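Local coordinates for Low density lipoprotein receptor adapter protein 1 (Rattus norvegicus, PDB 3SO6) that recruits the LDL receptor for clathrin-mediated endocytosis in polarized cells, its phosphotyrosine-interaction (PTB) domain binding the NPXY internalization motif of the receptor tail, at residues Leu11-Val16 against Glu100-Leu105; Ile74-Ala79 against Ala88-Ser93. All blocks are in the same frame, centred on the assembly; numbering follows the deposited sequence. Where two conformers were deposited one is given.

The phosphotyrosine-binding domain illustrates how contacts far apart and close together in sequence build one sheet. From the N terminus, the chain runs through strand 4-16, whose segment 11-16 meets its partner only at 100-105; contact 1 thus closes a loop of 83 residues holding helix 22-38 and most of the other strands. Within that loop, contact 2 is the short-range event, a hairpin in which 74-79 meets 88-93 after eight residues. The two do not cross. Strands 86-92 and 99-105 are sheet neighbours, probably hydrogen-bonded through Ala91 N and Glu100 O, so four strands adjacent in the sheet are tied together, from the first strand to the edge that receives the receptor peptide.

Contact 1: Leu11-Val16 against Glu100-Leu105; sequences LGMTLV and ECHAFL
Cys101 N donates to Thr14 O over 2.8 Å in an almost straight bond (173° at the hydrogen), and the reciprocal bond from Thr14 N to Cys101 O makes these residues a hydrogen-bonded antiparallel pair. Further along, the regular alternation breaks: Ala103 N reaches Gly12 O, but Ala103 O takes the N-H of Leu11 at 2.8 Å, the donor tilted from the carbonyl plane. The kink suits glycine, for at these backbone angles a beta carbon on Gly12 would press on the carbonyl oxygen of Leu11. Leu11 bends toward the partner strand and sets its CG 3.9 Å from Leu105 CB. On the face that carries Met13 and His102, the backbone puts Met13 CB over one face of the imidazole, 3.7 Å from His102 ND1. Chi1 of 61° sets the direction of Met13 CG, and bends further along the chain, at chi2 and chi3, bring CE to 3.8 Å from Glu100 CB. His102 NE2 gives a 2.8 Å bond to Glu100 OE1 that lies in the ring plane but meets the carboxylate from above its own plane, while ND1 pairs with the Tyr10 hydroxyl; both ring nitrogens are gripped, fixing the ring's rotation. A leucine in place of His102 would probably leave the Glu100 carboxylate and the Tyr10 hydroxyl without their mate and free to turn. Thr14 and Cys101 occupy the other face, against Ala28 of helix 22-38, and Thr14 OG1 bonds to Arg31. Two residues, Leu11 and Gly12, opposite the single Ala103 form a classic beta bulge, here in the central antiparallel sheet of a PTB domain.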
loop_
_atom_site.group_PDB
_atom_site.type_symbol
_atom_site.label_atom_id
_atom_site.label_comp_id
_atom_site.label_asym_id
_atom_site.label_seq_id
_atom_site.Cartn_x
_atom_site.Cartn_y
_atom_site.Cartn_z
ATOM N N LEU A 11 -8.218 -6.793 2.439
ATOM C CA LEU A 11 -9.335 -7.098 1.535
ATOM C C LEU A 11 -8.946 -8.007 0.375
ATOM O O LEU A 11 -9.755 -8.871 -0.025
ATOM C CB LEU A 11 -9.888 -5.770 1.002
ATOM C CG LEU A 11 -10.699 -4.890 2.021
ATOM C CD1 LEU A 11 -10.776 -3.405 1.583
ATOM C CD2 LEU A 11 -12.145 -5.427 2.160
ATOM N N GLY A 12 -7.750 -7.857 -0.138
ATOM C CA GLY A 12 -7.318 -8.632 -1.273
ATOM C C GLY A 12 -6.582 -7.765 -2.297
ATOM O O GLY A 12 -6.218 -6.604 -2.025
ATOM N N MET A 13 -6.365 -8.376 -3.448
ATOM C CA MET A 13 -5.591 -7.738 -4.520
ATOM C C MET A 13 -6.253 -7.959 -5.852
ATOM O O MET A 13 -7.013 -8.915 -6.054
ATOM C CB MET A 13 -4.147 -8.263 -4.527
ATOM C CG MET A 13 -3.972 -9.741 -4.765
ATOM S SD MET A 13 -2.338 -9.922 -5.734
ATOM C CE MET A 13 -3.197 -8.914 -7.106
ATOM N N THR A 14 -5.919 -7.068 -6.752
ATOM C CA THR A 14 -6.262 -7.229 -8.168
ATOM C C THR A 14 -5.160 -6.655 -9.016
ATOM O O THR A 14 -4.464 -5.720 -8.585
ATOM C CB THR A 14 -7.628 -6.519 -8.420
ATOM O OG1 THR A 14 -8.101 -6.893 -9.717
ATOM C CG2 THR A 14 -7.499 -5.012 -8.304
ATOM N N LEU A 15 -4.961 -7.137 -10.224
ATOM C CA LEU A 15 -3.950 -6.559 -11.163
ATOM C C LEU A 15 -4.460 -5.231 -11.718
ATOM O O LEU A 15 -5.687 -5.002 -11.878
ATOM C CB LEU A 15 -3.626 -7.543 -12.325
ATOM C CG LEU A 15 -2.806 -8.763 -11.806
ATOM C CD1 LEU A 15 -2.285 -9.660 -12.923
ATOM C CD2 LEU A 15 -1.619 -8.460 -10.950
ATOM N N VAL A 16 -3.548 -4.319 -12.001
ATOM C CA VAL A 16 -3.878 -3.076 -12.684
ATOM C C VAL A 16 -2.962 -2.958 -13.899
ATOM O O VAL A 16 -1.860 -3.537 -13.919
ATOM C CB VAL A 16 -3.723 -1.842 -11.752
ATOM C CG1 VAL A 16 -4.812 -1.903 -10.633
ATOM C CG2 VAL A 16 -2.318 -1.729 -11.152
ATOM N N GLU A 100 0.261 -4.839 -9.067
ATOM C CA GLU A 100 -0.798 -5.330 -8.207
ATOM C C GLU A 100 -1.326 -4.198 -7.290
ATOM O O GLU A 100 -0.514 -3.496 -6.647
ATOM C CB GLU A 100 -0.298 -6.423 -7.236
ATOM C CG GLU A 100 0.452 -7.605 -8.002
ATOM C CD GLU A 100 1.121 -8.573 -7.026
ATOM O OE1 GLU A 100 1.485 -8.176 -5.864
ATOM O OE2 GLU A 100 1.397 -9.719 -7.425
ATOM N N CYS A 101 -2.657 -4.094 -7.139
ATOM C CA CYS A 101 -3.235 -3.208 -6.165
ATOM C C CYS A 101 -3.651 -4.070 -4.980
ATOM O O CYS A 101 -4.429 -5.035 -5.158
ATOM C CB CYS A 101 -4.447 -2.461 -6.785
ATOM S SG CYS A 101 -5.219 -1.351 -5.616
ATOM N N HIS A 102 -3.151 -3.678 -3.804
ATOM C CA HIS A 102 -3.487 -4.354 -2.567
ATOM C C HIS A 102 -4.285 -3.414 -1.643
ATOM O O HIS A 102 -3.883 -2.256 -1.437
ATOM C CB HIS A 102 -2.235 -4.798 -1.791
ATOM C CG HIS A 102 -1.433 -5.847 -2.506
ATOM N ND1 HIS A 102 -1.501 -7.187 -2.197
ATOM C CD2 HIS A 102 -0.569 -5.743 -3.552
ATOM C CE1 HIS A 102 -0.669 -7.860 -2.976
ATOM N NE2 HIS A 102 -0.118 -7.020 -3.841
ATOM N N ALA A 103 -5.475 -3.866 -1.177
ATOM C CA ALA A 103 -6.384 -3.019 -0.445
ATOM C C ALA A 103 -6.634 -3.519 0.967
ATOM O O ALA A 103 -6.698 -4.739 1.194
ATOM C CB ALA A 103 -7.698 -2.851 -1.202
ATOM N N PHE A 104 -6.756 -2.551 1.897
ATOM C CA PHE A 104 -6.904 -2.843 3.293
ATOM C C PHE A 104 -8.064 -2.047 3.848
ATOM O O PHE A 104 -8.243 -0.843 3.559
ATOM C CB PHE A 104 -5.614 -2.428 4.054
ATOM C CG PHE A 104 -4.390 -3.111 3.500
ATOM C CD1 PHE A 104 -3.769 -2.646 2.343
ATOM C CD2 PHE A 104 -3.893 -4.313 4.130
ATOM C CE1 PHE A 104 -2.659 -3.363 1.820
ATOM C CE2 PHE A 104 -2.794 -4.991 3.589
ATOM C CZ PHE A 104 -2.220 -4.509 2.422
ATOM N N LEU A 105 -8.862 -2.700 4.686
ATOM C CA LEU A 105 -10.012 -2.069 5.307
ATOM C C LEU A 105 -9.582 -1.553 6.707
ATOM O O LEU A 105 -8.971 -2.305 7.514
ATOM C CB LEU A 105 -11.104 -3.100 5.507
ATOM C CG LEU A 105 -12.367 -2.527 6.143
ATOM C CD1 LEU A 105 -13.161 -1.597 5.220
ATOM C CD2 LEU A 105 -13.334 -3.704 6.443
#

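Contact 2: Ile74-Ala79 against Ala88-Ser93; sequences ISYCTA and AYIAQS
Thr78 holds OG1 anti to its backbone nitrogen (chi1 -180°), a setting that leaves CG2 beside the neighbouring strand, 3.8 Å from Ala88 CB, and releases the hydroxyl to bond a polar side chain of the bound peptide. Ser75 is turned differently: at chi1 49° its OG stands between N and the carbonyl carbon, 3.5 Å from Ile90 CG2, and its hydrogen bond goes to Pro19 O. Backbone bonds knit Thr78 and Ala88 in both directions, Thr78 N to Ala88 O and Ala88 N to Thr78 O each spanning 2.9 Å. Nearer the start of strand 74-79 the register slips by one residue, since Ser75 N donates to Ile90 O at 2.8 Å whereas Ile90 N returns its bond to Tyr76 O. This beta bulge lies in a beta hairpin whose strand 74-79 is the edge of the PTB sheet, and residues Tyr76 to Ala79 pair antiparallel with the peptide, the beta augmentation by which such domains take up NPXY motifs. On the face bearing Cys77, Tyr89 and Ile74, Cys77 and Tyr89 meet by the roots of their side chains, CB to CB at 4.2 Å, whereas Ile74 reaches Ala91 CB with its CG1 branch, at 4.2 Å. Helix 109-131 packs on this face through Val119 against Cys77 and Phe123 against Ile74, while helix 22-38 meets Thr78 and Ala88 from the other.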
loop_
_atom_site.group_PDB
_atom_site.type_symbol
_atom_site.label_atom_id
_atom_site.label_comp_id
_atom_site.label_asym_id
_atom_site.label_seq_id
_atom_site.Cartn_x
_atom_site.Cartn_y
_atom_site.Cartn_z
ATOM N N ILE A 74 6.772 0.367 -5.035
ATOM C CA ILE A 74 5.426 0.894 -4.760
ATOM C C ILE A 74 5.303 2.139 -5.615
ATOM O O ILE A 74 6.182 3.029 -5.539
ATOM C CB ILE A 74 5.257 1.223 -3.262
ATOM C CG1 ILE A 74 5.491 -0.013 -2.375
ATOM C CG2 ILE A 74 3.915 1.900 -3.074
ATOM C CD1 ILE A 74 5.564 0.332 -0.867
ATOM N N SER A 75 4.287 2.194 -6.477
ATOM C CA SER A 75 4.128 3.348 -7.347
ATOM C C SER A 75 3.199 4.365 -6.825
ATOM O O SER A 75 3.320 5.544 -7.188
ATOM C CB SER A 75 3.644 2.894 -8.733
ATOM O OG SER A 75 2.549 2.035 -8.566
ATOM N N TYR A 76 2.231 3.975 -5.983
ATOM C CA TYR A 76 1.054 4.854 -5.737
ATOM C C TYR A 76 0.376 4.384 -4.458
ATOM O O TYR A 76 0.352 3.167 -4.192
ATOM C CB TYR A 76 0.108 4.689 -6.956
ATOM C CG TYR A 76 -1.005 5.742 -7.069
ATOM C CD1 TYR A 76 -0.756 7.038 -7.482
ATOM C CD2 TYR A 76 -2.355 5.396 -6.781
ATOM C CE1 TYR A 76 -1.785 7.951 -7.609
ATOM C CE2 TYR A 76 -3.365 6.330 -6.869
ATOM C CZ TYR A 76 -3.085 7.597 -7.278
ATOM O OH TYR A 76 -4.108 8.514 -7.342
ATOM N N CYS A 77 -0.256 5.297 -3.725
ATOM C CA CYS A 77 -1.117 4.894 -2.674
ATOM C C CYS A 77 -2.324 5.815 -2.579
ATOM O O CYS A 77 -2.288 6.927 -3.091
ATOM C CB CYS A 77 -0.416 4.776 -1.324
ATOM S SG CYS A 77 0.123 6.338 -0.618
ATOM N N THR A 78 -3.355 5.322 -1.899
ATOM C CA THR A 78 -4.648 6.021 -1.871
ATOM C C THR A 78 -5.459 5.753 -0.607
ATOM O O THR A 78 -5.482 4.618 -0.150
ATOM C CB THR A 78 -5.479 5.623 -3.134
ATOM O OG1 THR A 78 -6.729 6.287 -3.138
ATOM C CG2 THR A 78 -5.789 4.093 -3.199
ATOM N N ALA A 79 -6.137 6.791 -0.119
ATOM C CA ALA A 79 -7.275 6.620 0.715
ATOM C C ALA A 79 -8.458 6.766 -0.275
ATOM O O ALA A 79 -8.671 7.870 -0.829
ATOM C CB ALA A 79 -7.305 7.666 1.791
ATOM N N ALA A 88 -5.184 1.704 -0.036
ATOM C CA ALA A 88 -4.628 0.744 -0.983
ATOM C C ALA A 88 -3.303 1.271 -1.509
ATOM O O ALA A 88 -3.039 2.507 -1.582
ATOM C CB ALA A 88 -5.620 0.424 -2.142
ATOM N N TYR A 89 -2.478 0.346 -1.949
ATOM C CA TYR A 89 -1.266 0.721 -2.725
ATOM C C TYR A 89 -1.161 -0.038 -3.990
ATOM O O TYR A 89 -1.804 -1.121 -4.114
ATOM C CB TYR A 89 0.008 0.625 -1.859
ATOM C CG TYR A 89 0.412 -0.776 -1.470
ATOM C CD1 TYR A 89 1.118 -1.572 -2.383
ATOM C CD2 TYR A 89 0.010 -1.352 -0.262
ATOM C CE1 TYR A 89 1.458 -2.862 -2.100
ATOM C CE2 TYR A 89 0.391 -2.711 0.078
ATOM C CZ TYR A 89 1.114 -3.424 -0.880
ATOM O OH TYR A 89 1.449 -4.734 -0.591
ATOM N N ILE A 90 -0.408 0.474 -4.954
ATOM C CA ILE A 90 -0.100 -0.292 -6.180
ATOM C C ILE A 90 1.426 -0.593 -6.070
ATOM O O ILE A 90 2.224 0.352 -5.809
ATOM C CB ILE A 90 -0.436 0.480 -7.445
ATOM C CG1 ILE A 90 -1.960 0.764 -7.480
ATOM C CG2 ILE A 90 -0.042 -0.295 -8.672
ATOM C CD1 ILE A 90 -2.432 1.680 -8.617
ATOM N N ALA A 91 1.835 -1.838 -6.374
ATOM C CA ALA A 91 3.238 -2.127 -6.431
ATOM C C ALA A 91 3.496 -3.140 -7.499
ATOM O O ALA A 91 2.690 -4.060 -7.704
ATOM C CB ALA A 91 3.704 -2.696 -5.094
ATOM N N GLN A 92 4.645 -2.990 -8.147
ATOM C CA GLN A 92 5.053 -3.954 -9.138
ATOM C C GLN A 92 5.516 -5.204 -8.356
ATOM O O GLN A 92 6.149 -5.121 -7.290
ATOM C CB GLN A 92 6.278 -3.412 -9.928
ATOM C CG GLN A 92 6.741 -4.328 -11.064
ATOM C CD GLN A 92 7.462 -3.536 -12.147
ATOM O OE1 GLN A 92 8.397 -2.777 -11.863
ATOM N NE2 GLN A 92 7.091 -3.797 -13.437
ATOM N N SER A 93 5.263 -6.380 -8.938
ATOM C CA SER A 93 5.593 -7.673 -8.291
ATOM C C SER A 93 7.126 -7.785 -8.208
ATOM O O SER A 93 7.833 -7.187 -9.009
ATOM C CB SER A 93 5.029 -8.847 -9.117
ATOM O OG SER A 93 5.759 -10.046 -8.860
#